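PDB 6QDI: PA14 domain-containing protein, which probably senses extracellular polysaccharide as the tandem PA14, calcium-binding sugar-recognition region of a membrane-bound RsgI-type anti-sigma factor. Local coordinates for residues V218-G223 with A239-T244; F198-T203 with L262-T267; Y214-S219 with A245-I250; N11-N16 with D180-V185. All coordinates share one frame; numbering follows the deposited sequence.

Interaction 1: residues V218-G223 with A239-T244; sequences VSYDDG and ASEINT. With CA (calcium ion), chain E.
Strand 218-220 runs antiparallel to strand 242-244, their axes 4.8 Å apart at 176°, with Tyr220 and Asn243 as a hydrogen-bonded pair: Tyr220 N reaches Asn243 O at 2.9 Å and Asn243 N returns to Tyr220 O. One residue along, on the other face of the sheet, the hydroxyls of Ser219 and Thr244 meet, OG to OG1 at 2.8 Å. On the side of Tyr220 and Asn243, the tyrosine ring is the main contact. Its CG stands between the backbone N and the carbonyl carbon (chi1 55°), which folds the ring back over the partner strand, where Asn243 O lies over one ring face, offset toward the rim. At the end of the ring, Tyr220 OH donates to Glu241 OE2 at 2.7 Å, on the anti side of the carboxylate; the other oxygen, Glu241 OE1, is met from above the carboxylate plane by Asn243 ND2 at 3.1 Å. Two bonds thus fix the rotation of this carboxylate. The chain turns a corner at Asp221 and Asp222, which are joined by a cis peptide, and Glu241 N holds Asp222 O. Asp221 OD1 and Asp222 OD2 each bind the calcium ion at 2.4 Å, while Asp222 OD1 takes a hydrogen bond from Thr267. Asn266, Gly268 and Ala270 join them at the metal. Such a cis-linked, calcium-holding aspartate pair is characteristic of lectin-like PA14 domains, where it takes part in sugar binding, as it probably does here.

Interaction 2: residues F198-T203 with L262-T267; sequences FSVRWT and LLYRNT. With CA (calcium ion), chain E.
Tyr264, Phe198 and Trp202 line up along one face of two neighbouring antiparallel strands, 198-203 and 262-266, in the PA14 beta-sandwich. Six backbone hydrogen bonds tie the strands through the pairs Phe198-Asn266, Val200-Tyr264 and Trp202-Leu262. Tyr264 sits in the middle of the row. The edge of its ring receives Phe198 CE1, which lies in the ring plane 3.9 Å from Tyr264 CE2, and Val200 CG2 comes to the same ring at CD2. Its CB is packed against Trp202 CZ3 at 3.7 Å, the two side chains running alongside each other in the same direction. The phenol oxygen leaves the pair to bond Asp221 O, near the calcium site. Trp202 also leans on its other partner, Leu262, whose CD2 lies 3.9 Å from Trp202 CE3, and Val200 CG1 of its own strand sits over the centre of the indole face; Asp176 takes the NE1 hydrogen. On the reverse face the guanidinium of Arg201 forms a salt bridge with Glu160. Phe198, with CG placed between its backbone N and carbonyl carbon (chi1 60°), is swung toward the partner strand, so that one ring face lies against Asn266. There Asn266 CB makes a CH-pi contact 4.0 Å from the Phe198 ring centroid, ring and amide planes 89° apart, while Asn266 OD1 binds the calcium ion at 2.4 Å.

Interaction 3: residues Y214-S219 with A245-I250; sequences YVFYVS and AKTEAI
Thr247 and Phe216 meet where two antiparallel runs of backbone pairing fall out of step by one residue. Tyr214 pairs with Ile250 and Val218 with Ala245, each through two backbone hydrogen bonds; between them segment 245-250 bows outward, and the Thr247 hydroxyl takes the place of a backbone acceptor. Traced outward, Thr247 CB stands 4.1 Å from Phe216 O, the carbonyl that accepts from the Thr247 N. From there the side chain forks. The methyl, CG2, turns to Phe216 CB at 3.9 Å. The hydroxyl, placed between its own backbone N and carbonyl carbon (chi1 67°), points to the partner strand and receives Phe216 N at 3.0 Å in a nearly straight bond, 171° at the hydrogen. The same OG1 donates its proton to Glu248 O at 2.8 Å, and it also lies at the edge of the Phe216 ring. Around this site other side chains pack by van der Waals contact. Val215 straddles the bow with its two methyls: CG1 approaches Thr247 O, whereas CG2 lies against Ala249 CA at 3.7 Å. Tyr217 and Lys246 run side by side, Lys246 CD 3.7 Å from Tyr217 CE2, before the phenol oxygen goes on to Glu278; Arg284 adds a cation-pi contact to the ring. Toward the sandwich interior, Thr247 and Ile250 touch Leu233 of strand 231-240. Chemically, one hydroxyl accepts from Phe216 N across the contact and donates to Glu248 O within its own segment, supplying the acceptor where the backbone pairing lapses.

Interaction 4: residues N11-N16 with D180-V185; sequences NIDLTN and DFNWGV
Asn11 plugs its amide into the backbone of strand 180-184, making the tight centre of a contact between the two PA14 domains. Asn11 ND2 donates to Asp180 O at 2.8 Å, almost straight and in its own amide plane, and its second hydrogen goes to Thr15 OG1. Across the same group, Asn182 N reaches Asn11 OD1 at 3.0 Å, coming from above the carbonyl plane and not along a lone pair. Ile12 N adds a bond to Asn182 O. Asn182, its CG anti to the backbone N (chi1 -179°), extends into the loop, where Asn182 ND2 meets Asp13 OD2 at 3.0 Å from above the carboxylate, the planes 79° apart. Its OD1 turns back to Gly184 N in an Asx turn, and Ile12 crosses it at a slant, CG1 3.6 Å from Asn182 OD1. Ile12 CD1 fits against Gly184 CA at 3.6 Å. The end at Asn16 and Asp180 is looser: these side chains slide past each other in opposite directions, Asn16 CB 3.7 Å from Asp180 OD2, and a water donates to both Asn16 OD1 and Asp180 OD2. Arg274 of strand 271-279 forms salt bridges with Asp13 and Asp180, which probably offsets the charge of the two acids. The loop between strands 4-9 and 17-23 thus rests on strand 180-184, which pairs with strand 271-279, while Ser44 of strand 44-53 touches both Ile12 and Trp183.

Interactions 1, 2 and 3 lie within the second PA14 domain, whereas interaction 4 joins the first domain to it, near the centre of the chain. Interactions 1 and 3 follow one another on strands 212-220 and 242-252, their centres about 14 Å apart, and share Val218 and Ser219. Strands 198-207 and 257-266 of interaction 2 bracket both in sequence and belong to the other sheet, which interaction 1 also reaches through strand 231-240. Interactions 1 and 2, whose centres are about 11 Å apart, converge on one calcium ion. Strand 180-184 precedes them all in this domain; its Phe181 and Trp183 pack on Trp202 and Tyr264, linking the interdomain contact to the sandwich core.

Interaction 1: residues V218-G223 with A239-T244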
loop_
_atom_site.group_PDB
_atom_site.type_symbol
_atom_site.label_atom_id
_atom_site.label_comp_id
_atom_site.label_asym_id
_atom_site.label_seq_id
_atom_site.Cartn_x
_atom_site.Cartn_y
_atom_site.Cartn_z
ATOM N N VAL A 218 7.901 6.892 -14.228
ATOM C CA VAL A 218 7.517 7.599 -13.008
ATOM C C VAL A 218 6.036 7.900 -13.111
ATOM O O VAL A 218 5.588 8.617 -14.028
ATOM C CB VAL A 218 8.308 8.898 -12.844
ATOM C CG1 VAL A 218 7.858 9.671 -11.626
ATOM C CG2 VAL A 218 9.774 8.581 -12.720
ATOM N N SER A 219 5.260 7.357 -12.178
ATOM C CA SER A 219 3.818 7.653 -12.084
ATOM C C SER A 219 3.633 8.574 -10.893
ATOM O O SER A 219 4.142 8.291 -9.839
ATOM C CB SER A 219 3.059 6.367 -11.878
ATOM O OG SER A 219 3.259 5.460 -12.927
ATOM N N TYR A 220 2.930 9.680 -11.072
ATOM C CA TYR A 220 2.909 10.755 -10.067
ATOM C C TYR A 220 1.539 11.402 -9.967
ATOM O O TYR A 220 0.796 11.511 -10.969
ATOM C CB TYR A 220 3.981 11.848 -10.386
ATOM C CG TYR A 220 3.852 12.434 -11.775
ATOM C CD1 TYR A 220 4.469 11.861 -12.864
ATOM C CD2 TYR A 220 3.057 13.562 -12.036
ATOM C CE1 TYR A 220 4.286 12.338 -14.156
ATOM C CE2 TYR A 220 2.924 14.054 -13.327
ATOM C CZ TYR A 220 3.505 13.431 -14.382
ATOM O OH TYR A 220 3.374 13.867 -15.687
ATOM N N ASP A 221 1.285 11.893 -8.754
ATOM C CA ASP A 221 0.178 12.816 -8.494
ATOM C C ASP A 221 0.800 13.778 -7.476
ATOM O O ASP A 221 0.965 13.368 -6.324
ATOM C CB ASP A 221 -1.015 12.093 -7.878
ATOM C CG ASP A 221 -2.096 13.027 -7.410
ATOM O OD1 ASP A 221 -1.824 14.277 -7.338
ATOM O OD2 ASP A 221 -3.200 12.544 -7.107
ATOM N N ASP A 222 1.262 14.982 -7.859
ATOM C CA ASP A 222 0.939 15.686 -9.077
ATOM C C ASP A 222 2.072 16.418 -9.775
ATOM O O ASP A 222 1.819 17.069 -10.780
ATOM C CB ASP A 222 -0.289 16.611 -8.882
ATOM C CG ASP A 222 -0.098 17.561 -7.760
ATOM O OD1 ASP A 222 0.669 18.556 -7.947
ATOM O OD2 ASP A 222 -0.672 17.369 -6.660
ATOM N N GLY A 223 3.301 16.283 -9.297
ATOM C CA GLY A 223 4.454 16.747 -10.058
ATOM C C GLY A 223 5.663 15.900 -9.731
ATOM O O GLY A 223 5.784 15.382 -8.610
ATOM N N ALA A 239 3.534 19.875 -13.814
ATOM C CA ALA A 239 2.524 19.259 -14.653
ATOM C C ALA A 239 1.116 19.371 -13.978
ATOM O O ALA A 239 0.125 19.448 -14.702
ATOM C CB ALA A 239 2.908 17.829 -14.969
ATOM N N SER A 240 1.051 19.404 -12.636
ATOM C CA SER A 240 -0.197 19.597 -11.862
ATOM C C SER A 240 -1.229 18.637 -12.434
ATOM O O SER A 240 -2.304 19.074 -12.911
ATOM C CB SER A 240 -0.637 21.080 -11.943
ATOM O OG SER A 240 -1.719 21.397 -11.078
ATOM N N GLU A 241 -0.909 17.356 -12.473
ATOM C CA GLU A 241 -1.806 16.332 -13.027
ATOM C C GLU A 241 -1.457 14.973 -12.408
ATOM O O GLU A 241 -0.394 14.751 -11.818
ATOM C CB GLU A 241 -1.573 16.201 -14.567
ATOM C CG GLU A 241 -0.141 15.739 -14.938
ATOM C CD GLU A 241 0.136 15.546 -16.430
ATOM O OE1 GLU A 241 -0.816 15.651 -17.249
ATOM O OE2 GLU A 241 1.334 15.270 -16.768
ATOM N N ILE A 242 -2.343 14.015 -12.630
ATOM C CA ILE A 242 -2.075 12.611 -12.314
ATOM C C ILE A 242 -1.699 11.956 -13.618
ATOM O O ILE A 242 -2.512 11.925 -14.531
ATOM C CB ILE A 242 -3.325 11.909 -11.735
ATOM C CG1 ILE A 242 -3.857 12.687 -10.520
ATOM C CG2 ILE A 242 -3.006 10.445 -11.377
ATOM C CD1 ILE A 242 -5.256 12.304 -10.083
ATOM N N ASN A 243 -0.462 11.467 -13.749
ATOM C CA ASN A 243 -0.020 10.941 -15.001
ATOM C C ASN A 243 1.188 10.100 -14.750
ATOM O O ASN A 243 1.599 9.819 -13.625
ATOM C CB ASN A 243 0.241 12.081 -15.993
ATOM C CG ASN A 243 -0.167 11.742 -17.445
ATOM O OD1 ASN A 243 -0.039 10.617 -17.869
ATOM N ND2 ASN A 243 -0.661 12.745 -18.205
ATOM N N THR A 244 1.646 9.553 -15.854
ATOM C CA THR A 244 2.839 8.765 -15.865
ATOM C C THR A 244 3.705 9.356 -16.981
ATOM O O THR A 244 3.204 9.902 -17.979
ATOM C CB THR A 244 2.570 7.235 -16.109
ATOM O OG1 THR A 244 1.776 6.612 -15.070
ATOM C CG2 THR A 244 3.830 6.446 -16.238
HETATM CA CA CA E . -2.389 15.958 -5.771
HETATM O O HOH W 1 2.551 19.838 -9.705
#

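Interaction 2: residues F198-T203 with L262-T267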
loop_
_atom_site.group_PDB
_atom_site.type_symbol
_atom_site.label_atom_id
_atom_site.label_comp_id
_atom_site.label_asym_id
_atom_site.label_seq_id
_atom_site.Cartn_x
_atom_site.Cartn_y
_atom_site.Cartn_z
ATOM N N PHE A 198 3.218 19.250 -0.090
ATOM C CA PHE A 198 4.485 18.805 0.475
ATOM C C PHE A 198 5.312 18.267 -0.681
ATOM O O PHE A 198 4.811 18.103 -1.789
ATOM C CB PHE A 198 4.276 17.777 1.592
ATOM C CG PHE A 198 3.560 16.526 1.159
ATOM C CD1 PHE A 198 4.223 15.497 0.505
ATOM C CD2 PHE A 198 2.197 16.357 1.410
ATOM C CE1 PHE A 198 3.522 14.355 0.081
ATOM C CE2 PHE A 198 1.541 15.204 1.007
ATOM C CZ PHE A 198 2.189 14.205 0.357
ATOM N N SER A 199 6.597 17.996 -0.406
ATOM C CA SER A 199 7.470 17.519 -1.468
ATOM C C SER A 199 8.570 16.648 -0.901
ATOM O O SER A 199 8.792 16.608 0.317
ATOM C CB SER A 199 8.010 18.686 -2.289
ATOM O OG SER A 199 8.684 19.637 -1.486
ATOM N N VAL A 200 9.230 15.915 -1.791
ATOM C CA VAL A 200 10.231 14.930 -1.434
ATOM C C VAL A 200 11.351 14.978 -2.461
ATOM O O VAL A 200 11.109 15.100 -3.647
ATOM C CB VAL A 200 9.645 13.516 -1.404
ATOM C CG1 VAL A 200 10.698 12.507 -0.981
ATOM C CG2 VAL A 200 8.441 13.414 -0.475
ATOM N N ARG A 201 12.586 14.837 -1.957
ATOM C CA ARG A 201 13.728 14.546 -2.815
ATOM C C ARG A 201 14.309 13.207 -2.421
ATOM O O ARG A 201 14.692 12.985 -1.276
ATOM C CB ARG A 201 14.804 15.625 -2.684
ATOM C CG ARG A 201 16.109 15.318 -3.413
ATOM C CD ARG A 201 16.973 16.550 -3.592
ATOM N NE ARG A 201 17.320 17.161 -2.313
ATOM C CZ ARG A 201 17.362 18.459 -2.084
ATOM N NH1 ARG A 201 17.051 19.348 -3.014
ATOM N NH2 ARG A 201 17.675 18.887 -0.868
ATOM N N TRP A 202 14.407 12.288 -3.391
ATOM C CA TRP A 202 15.113 11.031 -3.228
ATOM C C TRP A 202 16.407 11.097 -4.034
ATOM O O TRP A 202 16.407 11.528 -5.193
ATOM C CB TRP A 202 14.271 9.836 -3.704
ATOM C CG TRP A 202 13.135 9.481 -2.801
ATOM C CD1 TRP A 202 13.230 8.821 -1.625
ATOM C CD2 TRP A 202 11.738 9.753 -3.014
ATOM N NE1 TRP A 202 11.994 8.656 -1.080
ATOM C CE2 TRP A 202 11.060 9.210 -1.919
ATOM C CE3 TRP A 202 11.011 10.379 -4.021
ATOM C CZ2 TRP A 202 9.669 9.275 -1.802
ATOM C CZ3 TRP A 202 9.649 10.460 -3.904
ATOM C CH2 TRP A 202 8.985 9.910 -2.814
ATOM N N THR A 203 17.495 10.642 -3.425
ATOM C CA THR A 203 18.777 10.615 -4.073
ATOM C C THR A 203 19.521 9.312 -3.780
ATOM O O THR A 203 19.377 8.690 -2.742
ATOM C CB THR A 203 19.647 11.814 -3.620
ATOM O OG1 THR A 203 19.795 11.811 -2.200
ATOM C CG2 THR A 203 19.132 13.136 -4.122
ATOM N N LEU A 262 15.225 12.021 -7.773
ATOM C CA LEU A 262 13.799 11.993 -8.073
ATOM C C LEU A 262 13.149 13.011 -7.163
ATOM O O LEU A 262 13.224 12.904 -5.924
ATOM C CB LEU A 262 13.227 10.596 -7.886
ATOM C CG LEU A 262 11.732 10.444 -8.057
ATOM C CD1 LEU A 262 11.258 10.798 -9.425
ATOM C CD2 LEU A 262 11.318 9.037 -7.699
ATOM N N LEU A 263 12.527 14.018 -7.769
ATOM C CA LEU A 263 11.825 15.075 -7.035
ATOM C C LEU A 263 10.329 14.858 -7.226
ATOM O O LEU A 263 9.889 14.518 -8.311
ATOM C CB LEU A 263 12.201 16.466 -7.578
ATOM C CG LEU A 263 13.666 16.910 -7.524
ATOM C CD1 LEU A 263 14.403 16.396 -6.301
ATOM C CD2 LEU A 263 14.469 16.524 -8.756
ATOM N N TYR A 264 9.580 15.063 -6.149
ATOM C CA TYR A 264 8.152 14.785 -6.137
ATOM C C TYR A 264 7.412 15.849 -5.361
ATOM O O TYR A 264 7.923 16.329 -4.348
ATOM C CB TYR A 264 7.931 13.387 -5.475
ATOM C CG TYR A 264 6.485 13.218 -5.107
ATOM C CD1 TYR A 264 5.506 13.024 -6.089
ATOM C CD2 TYR A 264 6.071 13.463 -3.823
ATOM C CE1 TYR A 264 4.173 13.082 -5.766
ATOM C CE2 TYR A 264 4.736 13.542 -3.518
ATOM C CZ TYR A 264 3.785 13.364 -4.496
ATOM O OH TYR A 264 2.444 13.458 -4.145
ATOM N N ARG A 265 6.178 16.174 -5.783
ATOM C CA ARG A 265 5.344 17.048 -4.985
ATOM C C ARG A 265 3.869 16.673 -5.069
ATOM O O ARG A 265 3.374 16.193 -6.109
ATOM C CB ARG A 265 5.498 18.503 -5.425
ATOM C CG ARG A 265 4.928 18.788 -6.784
ATOM C CD ARG A 265 5.499 19.962 -7.476
ATOM N NE ARG A 265 5.515 21.170 -6.706
ATOM C CZ ARG A 265 5.607 22.379 -7.251
ATOM N NH1 ARG A 265 5.589 22.538 -8.557
ATOM N NH2 ARG A 265 5.677 23.425 -6.455
ATOM N N ASN A 266 3.193 16.947 -3.962
ATOM C CA ASN A 266 1.727 17.037 -3.939
ATOM C C ASN A 266 1.413 18.509 -3.740
ATOM O O ASN A 266 1.949 19.146 -2.834
ATOM C CB ASN A 266 1.129 16.225 -2.789
ATOM C CG ASN A 266 -0.386 16.087 -2.910
ATOM O OD1 ASN A 266 -0.986 16.548 -3.883
ATOM N ND2 ASN A 266 -1.012 15.453 -1.940
ATOM N N THR A 267 0.519 19.044 -4.565
ATOM C CA THR A 267 0.078 20.428 -4.447
ATOM C C THR A 267 -1.382 20.561 -4.010
ATOM O O THR A 267 -1.875 21.674 -3.883
ATOM C CB THR A 267 0.328 21.237 -5.735
ATOM O OG1 THR A 267 -0.422 20.675 -6.812
ATOM C CG2 THR A 267 1.807 21.315 -6.083
HETATM CA CA CA E . -2.389 15.958 -5.771
#

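Interaction 3: residues Y214-S219 with A245-I250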
loop_
_atom_site.group_PDB
_atom_site.type_symbol
_atom_site.label_atom_id
_atom_site.label_comp_id
_atom_site.label_asym_id
_atom_site.label_seq_id
_atom_site.Cartn_x
_atom_site.Cartn_y
_atom_site.Cartn_z
ATOM N N TYR A 214 16.959 -0.599 -20.651
ATOM C CA TYR A 214 16.007 -0.293 -19.586
ATOM C C TYR A 214 15.202 0.939 -19.943
ATOM O O TYR A 214 15.693 1.857 -20.568
ATOM C CB TYR A 214 16.726 -0.062 -18.269
ATOM C CG TYR A 214 17.399 -1.282 -17.700
ATOM C CD1 TYR A 214 18.574 -1.787 -18.259
ATOM C CD2 TYR A 214 16.915 -1.909 -16.567
ATOM C CE1 TYR A 214 19.187 -2.908 -17.734
ATOM C CE2 TYR A 214 17.522 -2.996 -16.021
ATOM C CZ TYR A 214 18.679 -3.512 -16.600
ATOM O OH TYR A 214 19.270 -4.629 -16.046
ATOM N N VAL A 215 13.971 0.969 -19.444
ATOM C CA VAL A 215 13.126 2.174 -19.450
ATOM C C VAL A 215 12.675 2.406 -18.009
ATOM O O VAL A 215 12.261 1.478 -17.353
ATOM C CB VAL A 215 11.895 1.973 -20.379
ATOM C CG1 VAL A 215 10.920 3.123 -20.245
ATOM C CG2 VAL A 215 12.366 1.856 -21.835
ATOM N N PHE A 216 12.741 3.662 -17.575
ATOM C CA PHE A 216 12.208 4.047 -16.267
ATOM C C PHE A 216 10.860 4.744 -16.440
ATOM O O PHE A 216 10.681 5.562 -17.351
ATOM C CB PHE A 216 13.175 4.974 -15.544
ATOM C CG PHE A 216 14.474 4.331 -15.259
ATOM C CD1 PHE A 216 14.636 3.582 -14.107
ATOM C CD2 PHE A 216 15.548 4.476 -16.082
ATOM C CE1 PHE A 216 15.839 2.973 -13.799
ATOM C CE2 PHE A 216 16.748 3.853 -15.801
ATOM C CZ PHE A 216 16.889 3.083 -14.657
ATOM N N TYR A 217 9.941 4.409 -15.546
ATOM C CA TYR A 217 8.593 4.982 -15.520
ATOM C C TYR A 217 8.400 5.667 -14.184
ATOM O O TYR A 217 8.632 5.080 -13.122
ATOM C CB TYR A 217 7.531 3.917 -15.671
ATOM C CG TYR A 217 7.576 3.126 -16.962
ATOM C CD1 TYR A 217 8.427 2.062 -17.163
ATOM C CD2 TYR A 217 6.739 3.478 -18.001
ATOM C CE1 TYR A 217 8.430 1.378 -18.387
ATOM C CE2 TYR A 217 6.737 2.789 -19.196
ATOM C CZ TYR A 217 7.593 1.743 -19.371
ATOM O OH TYR A 217 7.648 1.030 -20.556
ATOM N N VAL A 218 7.901 6.892 -14.228
ATOM C CA VAL A 218 7.517 7.599 -13.008
ATOM C C VAL A 218 6.036 7.900 -13.111
ATOM O O VAL A 218 5.588 8.617 -14.028
ATOM C CB VAL A 218 8.308 8.898 -12.844
ATOM C CG1 VAL A 218 7.858 9.671 -11.626
ATOM C CG2 VAL A 218 9.774 8.581 -12.720
ATOM N N SER A 219 5.260 7.357 -12.178
ATOM C CA SER A 219 3.818 7.653 -12.084
ATOM C C SER A 219 3.633 8.574 -10.893
ATOM O O SER A 219 4.142 8.291 -9.839
ATOM C CB SER A 219 3.059 6.367 -11.878
ATOM O OG SER A 219 3.259 5.460 -12.927
ATOM N N ALA A 245 5.008 9.234 -16.818
ATOM C CA ALA A 245 5.984 9.624 -17.826
ATOM C C ALA A 245 7.063 8.553 -17.851
ATOM O O ALA A 245 7.267 7.825 -16.865
ATOM C CB ALA A 245 6.598 10.980 -17.485
ATOM N N LYS A 246 7.794 8.477 -18.946
ATOM C CA LYS A 246 8.846 7.491 -19.084
ATOM C C LYS A 246 10.063 8.070 -19.774
ATOM O O LYS A 246 9.973 9.054 -20.530
ATOM C CB LYS A 246 8.360 6.270 -19.808
ATOM C CG LYS A 246 7.948 6.470 -21.264
ATOM C CD LYS A 246 7.378 5.182 -21.877
ATOM C CE LYS A 246 6.825 5.320 -23.292
ATOM N NZ LYS A 246 7.564 6.240 -24.187
ATOM N N THR A 247 11.191 7.418 -19.509
ATOM C CA THR A 247 12.416 7.722 -20.244
ATOM C C THR A 247 12.381 7.032 -21.609
ATOM O O THR A 247 11.601 6.115 -21.838
ATOM C CB THR A 247 13.676 7.289 -19.466
ATOM O OG1 THR A 247 13.732 5.868 -19.351
ATOM C CG2 THR A 247 13.697 7.909 -18.075
ATOM N N GLU A 248 13.312 7.422 -22.463
ATOM C CA GLU A 248 13.690 6.594 -23.589
ATOM C C GLU A 248 14.405 5.344 -23.068
ATOM O O GLU A 248 14.801 5.269 -21.908
ATOM C CB GLU A 248 14.613 7.373 -24.535
ATOM C CG GLU A 248 13.978 8.621 -25.087
ATOM C CD GLU A 248 12.728 8.288 -25.830
ATOM O OE1 GLU A 248 12.810 7.516 -26.809
ATOM O OE2 GLU A 248 11.651 8.774 -25.431
ATOM N N ALA A 249 14.570 4.346 -23.924
ATOM C CA ALA A 249 15.397 3.190 -23.584
ATOM C C ALA A 249 16.852 3.596 -23.423
ATOM O O ALA A 249 17.372 4.444 -24.197
ATOM C CB ALA A 249 15.275 2.114 -24.636
ATOM N N ILE A 250 17.516 3.012 -22.430
ATOM C CA ILE A 250 18.890 3.313 -22.119
ATOM C C ILE A 250 19.617 1.975 -22.001
ATOM O O ILE A 250 19.171 1.079 -21.278
ATOM C CB ILE A 250 19.008 4.091 -20.794
ATOM C CG1 ILE A 250 18.160 5.376 -20.821
ATOM C CG2 ILE A 250 20.482 4.387 -20.532
ATOM C CD1 ILE A 250 17.998 6.031 -19.469
#

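Interaction 4: residues N11-N16 with D180-V185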
loop_
_atom_site.group_PDB
_atom_site.type_symbol
_atom_site.label_atom_id
_atom_site.label_comp_id
_atom_site.label_asym_id
_atom_site.label_seq_id
_atom_site.Cartn_x
_atom_site.Cartn_y
_atom_site.Cartn_z
ATOM N N ASN A 11 0.558 1.571 1.845
ATOM C CA ASN A 11 -0.189 2.598 1.114
ATOM C C ASN A 11 -1.689 2.404 1.305
ATOM O O ASN A 11 -2.133 1.375 1.838
ATOM C CB ASN A 11 0.162 2.505 -0.388
ATOM C CG ASN A 11 1.610 2.823 -0.629
ATOM O OD1 ASN A 11 2.166 3.729 -0.015
ATOM N ND2 ASN A 11 2.193 2.146 -1.603
ATOM N N ILE A 12 -2.498 3.338 0.816
ATOM C CA ILE A 12 -3.972 3.236 0.948
ATOM C C ILE A 12 -4.604 2.219 0.016
ATOM O O ILE A 12 -5.784 1.926 0.177
ATOM C CB ILE A 12 -4.676 4.585 0.728
ATOM C CG1 ILE A 12 -4.515 5.130 -0.689
ATOM C CG2 ILE A 12 -4.200 5.612 1.765
ATOM C CD1 ILE A 12 -5.587 6.113 -1.077
ATOM N N ASP A 13 -3.852 1.691 -0.948
ATOM C CA ASP A 13 -4.426 0.984 -2.107
ATOM C C ASP A 13 -3.885 -0.425 -2.239
ATOM O O ASP A 13 -3.769 -0.929 -3.363
ATOM C CB ASP A 13 -4.139 1.800 -3.376
ATOM C CG ASP A 13 -2.651 1.924 -3.703
ATOM O OD1 ASP A 13 -1.827 1.589 -2.805
ATOM O OD2 ASP A 13 -2.352 2.357 -4.828
ATOM N N LEU A 14 -3.541 -1.067 -1.133
ATOM C CA LEU A 14 -3.145 -2.493 -1.172
ATOM C C LEU A 14 -1.899 -2.680 -2.026
ATOM O O LEU A 14 -1.737 -3.705 -2.709
ATOM C CB LEU A 14 -4.311 -3.389 -1.583
ATOM C CG LEU A 14 -5.571 -3.219 -0.728
ATOM C CD1 LEU A 14 -6.761 -3.819 -1.455
ATOM C CD2 LEU A 14 -5.391 -3.800 0.653
ATOM N N THR A 15 -0.992 -1.704 -1.956
ATOM C CA THR A 15 0.310 -1.792 -2.565
ATOM C C THR A 15 1.389 -1.534 -1.502
ATOM O O THR A 15 1.167 -0.873 -0.495
ATOM C CB THR A 15 0.484 -0.848 -3.740
ATOM O OG1 THR A 15 0.514 0.508 -3.305
ATOM C CG2 THR A 15 -0.539 -1.086 -4.815
ATOM N N ASN A 16 2.572 -2.082 -1.811
ATOM C CA ASN A 16 3.771 -1.998 -0.979
ATOM C C ASN A 16 3.616 -2.802 0.308
ATOM O O ASN A 16 3.467 -2.271 1.412
ATOM C CB ASN A 16 4.238 -0.563 -0.746
ATOM C CG ASN A 16 5.670 -0.524 -0.355
ATOM O OD1 ASN A 16 6.396 -1.522 -0.509
ATOM N ND2 ASN A 16 6.127 0.626 0.047
ATOM N N ASP A 180 7.418 3.582 -3.889
ATOM C CA ASP A 180 6.128 2.973 -4.237
ATOM C C ASP A 180 5.112 3.498 -3.247
ATOM O O ASP A 180 4.796 2.810 -2.274
ATOM C CB ASP A 180 6.253 1.459 -4.171
ATOM C CG ASP A 180 5.026 0.746 -4.647
ATOM O OD1 ASP A 180 4.216 1.363 -5.345
ATOM O OD2 ASP A 180 4.890 -0.463 -4.370
ATOM N N PHE A 181 4.640 4.716 -3.464
ATOM C CA PHE A 181 3.853 5.436 -2.473
ATOM C C PHE A 181 2.484 5.843 -2.993
ATOM O O PHE A 181 2.337 6.331 -4.117
ATOM C CB PHE A 181 4.563 6.734 -2.074
ATOM C CG PHE A 181 5.784 6.512 -1.215
ATOM C CD1 PHE A 181 5.649 6.243 0.121
ATOM C CD2 PHE A 181 7.049 6.555 -1.765
ATOM C CE1 PHE A 181 6.743 6.082 0.920
ATOM C CE2 PHE A 181 8.158 6.307 -0.971
ATOM C CZ PHE A 181 8.006 6.087 0.383
ATOM N N ASN A 182 1.472 5.695 -2.133
ATOM C CA ASN A 182 0.157 6.254 -2.361
ATOM C C ASN A 182 -0.383 6.577 -0.990
ATOM O O ASN A 182 -0.826 5.686 -0.258
ATOM C CB ASN A 182 -0.733 5.322 -3.154
ATOM C CG ASN A 182 -2.108 5.932 -3.410
ATOM O OD1 ASN A 182 -2.424 6.992 -2.876
ATOM N ND2 ASN A 182 -2.913 5.258 -4.199
ATOM N N TRP A 183 -0.272 7.850 -0.617
ATOM C CA TRP A 183 -0.630 8.296 0.711
ATOM C C TRP A 183 -2.102 8.716 0.807
ATOM O O TRP A 183 -2.519 9.144 1.881
ATOM C CB TRP A 183 0.218 9.493 1.141
ATOM C CG TRP A 183 1.707 9.287 1.142
ATOM C CD1 TRP A 183 2.450 8.711 2.128
ATOM C CD2 TRP A 183 2.631 9.724 0.130
ATOM N NE1 TRP A 183 3.788 8.710 1.762
ATOM C CE2 TRP A 183 3.920 9.350 0.561
ATOM C CE3 TRP A 183 2.501 10.418 -1.077
ATOM C CZ2 TRP A 183 5.086 9.683 -0.171
ATOM C CZ3 TRP A 183 3.636 10.680 -1.820
ATOM C CH2 TRP A 183 4.898 10.325 -1.356
ATOM N N GLY A 184 -2.864 8.664 -0.282
ATOM C CA GLY A 184 -4.155 9.348 -0.272
ATOM C C GLY A 184 -3.921 10.806 0.014
ATOM O O GLY A 184 -3.120 11.456 -0.667
ATOM N N VAL A 185 -4.599 11.340 1.008
ATOM C CA VAL A 185 -4.436 12.726 1.409
ATOM C C VAL A 185 -3.492 12.863 2.613
ATOM O O VAL A 185 -3.324 13.972 3.149
ATOM C CB VAL A 185 -5.785 13.448 1.622
ATOM C CG1 VAL A 185 -6.514 13.537 0.305
ATOM C CG2 VAL A 185 -6.600 12.787 2.710
HETATM O O HOH W 2 6.834 -2.058 -3.542
#